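Local atomic coordinates of uncharacterized protein (Aeromonas hydrophila J-1, PDB entry 6R1J), a protein that forms one component of AHL, the tripartite alpha-pore-forming toxin of Aeromonas hydrophila, here captured in a soluble form. Residues Gly133-Ser136 with Asn137-Gly140. The protein carries 3 engineered substitutions. Sequence-based numbering, arbitrary orientation.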
ATOM      1  N   GLY A 133      16.118  -6.606 -14.774  1.00 45.28           N
ATOM      2  CA  GLY A 133      17.229  -7.216 -15.525  1.00 46.93           C
ATOM      3  C   GLY A 133      18.334  -7.694 -14.603  1.00 45.49           C
ATOM      4  O   GLY A 133      18.953  -8.694 -14.923  1.00 47.57           O
ATOM      5  N   LEU A 134      18.585  -7.008 -13.486  1.00 49.10           N
ATOM      6  CA  LEU A 134      19.682  -7.369 -12.549  1.00 47.42           C
ATOM      7  C   LEU A 134      19.404  -8.756 -11.958  1.00 54.96           C
ATOM      8  O   LEU A 134      20.377  -9.514 -11.723  1.00 47.89           O
ATOM      9  CB  LEU A 134      19.817  -6.317 -11.443  1.00 52.02           C
ATOM     10  CG  LEU A 134      20.771  -5.161 -11.744  1.00 59.30           C
ATOM     11  CD1 LEU A 134      20.586  -4.642 -13.157  1.00 67.35           C
ATOM     12  CD2 LEU A 134      20.592  -4.052 -10.721  1.00 58.26           C
ATOM     13  N   GLN A 135      18.133  -9.088 -11.735  1.00 51.35           N
ATOM     14  CA  GLN A 135      17.759 -10.384 -11.128  1.00 55.70           C
ATOM     15  C   GLN A 135      18.077 -11.487 -12.135  1.00 60.98           C
ATOM     16  O   GLN A 135      18.658 -12.481 -11.695  1.00 61.79           O
ATOM     17  CB  GLN A 135      16.334 -10.350 -10.569  1.00 59.89           C
ATOM     18  CG  GLN A 135      16.318 -10.095  -9.057  1.00 61.74           C
ATOM     19  CD  GLN A 135      16.929 -11.249  -8.282  1.00 59.32           C
ATOM     20  OE1 GLN A 135      17.115 -12.342  -8.806  1.00 69.17           O
ATOM     21  NE2 GLN A 135      17.253 -11.034  -7.017  1.00 55.10           N
ATOM     22  N   SER A 136      17.801 -11.284 -13.425  1.00 60.22           N
ATOM     23  CA  SER A 136      18.151 -12.262 -14.491  1.00 67.14           C
ATOM     24  C   SER A 136      19.673 -12.413 -14.606  1.00 70.07           C
ATOM     25  O   SER A 136      20.145 -13.567 -14.553  1.00 69.14           O
ATOM     26  CB  SER A 136      17.540 -11.883 -15.787  1.00 66.55           C
ATOM     27  OG  SER A 136      16.135 -11.916 -15.643  1.00 72.45           O
ATOM     28  N   ASN A 137      20.411 -11.304 -14.767  1.00 62.79           N
ATOM     29  CA  ASN A 137      21.902 -11.310 -14.817  1.00 52.96           C
ATOM     30  C   ASN A 137      22.421 -12.107 -13.616  1.00 51.92           C
ATOM     31  O   ASN A 137      23.297 -12.972 -13.837  1.00 61.47           O
ATOM     32  CB  ASN A 137      22.525  -9.906 -14.815  1.00 60.73           C
ATOM     33  CG  ASN A 137      22.140  -9.055 -16.005  1.00 61.72           C
ATOM     34  OD1 ASN A 137      21.660  -9.568 -17.010  1.00 70.73           O
ATOM     35  ND2 ASN A 137      22.355  -7.754 -15.906  1.00 58.87           N
ATOM     36  N   LEU A 138      21.876 -11.873 -12.406  1.00 54.49           N
ATOM     37  CA  LEU A 138      22.261 -12.582 -11.149  1.00 58.81           C
ATOM     38  C   LEU A 138      21.971 -14.080 -11.292  1.00 63.05           C
ATOM     39  O   LEU A 138      22.909 -14.883 -11.012  1.00 59.84           O
ATOM     40  CB  LEU A 138      21.553 -11.988  -9.923  1.00 57.80           C
ATOM     41  CG  LEU A 138      21.819 -12.700  -8.596  1.00 60.03           C
ATOM     42  CD1 LEU A 138      23.312 -12.874  -8.341  1.00 63.41           C
ATOM     43  CD2 LEU A 138      21.168 -11.976  -7.425  1.00 59.77           C
ATOM     44  N   ASP A 139      20.755 -14.439 -11.722  1.00 64.45           N
ATOM     45  CA  ASP A 139      20.317 -15.842 -11.969  1.00 62.09           C
ATOM     46  C   ASP A 139      21.340 -16.531 -12.891  1.00 60.55           C
ATOM     47  O   ASP A 139      21.844 -17.619 -12.520  1.00 62.45           O
ATOM     48  CB  ASP A 139      18.905 -15.896 -12.581  1.00 69.62           C
ATOM     49  CG  ASP A 139      17.747 -15.455 -11.672  1.00 82.19           C
ATOM     50  OD1 ASP A 139      17.967 -15.283 -10.441  1.00 75.00           O
ATOM     51  OD2 ASP A 139      16.603 -15.296 -12.200  1.00 77.93           O
ATOM     52  N   GLY A 140      21.658 -15.913 -14.037  1.00 57.14           N
ATOM     53  CA  GLY A 140      22.600 -16.431 -15.053  1.00 47.56           C
ATOM     54  C   GLY A 140      24.049 -16.526 -14.568  1.00 57.12           C
ATOM     55  O   GLY A 140      24.755 -17.434 -15.055  1.00 56.73           O
TER
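Two successive turns of the long alpha-helix 78-157 meet here, and four consecutive i to i+4 hydrogen bonds join Gly133-Ser136 to Asn137-Gly140. Asn137 N donates to Gly133 O, Leu138 N to Leu134 O, Asp139 N to Gln135 O and Gly140 N to Ser136 O, all with N to O distances of 2.8 to 3.0 Å. The series is unbroken even though a glycine stands at each end of it.

Gln135 meets two residues of the next turn, Leu138 and Asp139. Its chain bends at chi2 (-66°) and runs side by side with Leu138, bringing NE2 to 4.0 Å from Leu138 CD2, a van der Waals approach of the amide nitrogen to the methyl group. The amide oxygen OE1 of Gln135 approaches Asp139 OD1 at 3.5 Å, the two groups crossing at an angle. Both atoms are acceptors and do not bond to each other; the amide and carboxylate planes are turned 58° apart. Asp139 carries CG beside its own backbone N (chi1 -68°), which folds the carboxylate back over the preceding turn and puts OD1 3.1 Å from Gln135 O. With two acceptor oxygens of Gln135 so near, repulsion would tend to raise the pKa of Asp139 somewhat. On another side of the helix, Asn137 likewise folds back, its CG 3.4 Å from Gly133 O, without its amide bonding to that carbonyl.

Leu138 is buried, whereas Ser136 and Asn137 are exposed. About 37 Å from the centre of the chain, helices 78-157 and 163-236, joined by a short loop, run as a helical hairpin, and here Leu134 packs on Gln186 and Val187, Gln135 on Val187, and Asn137 on Leu183 of helix 163-236.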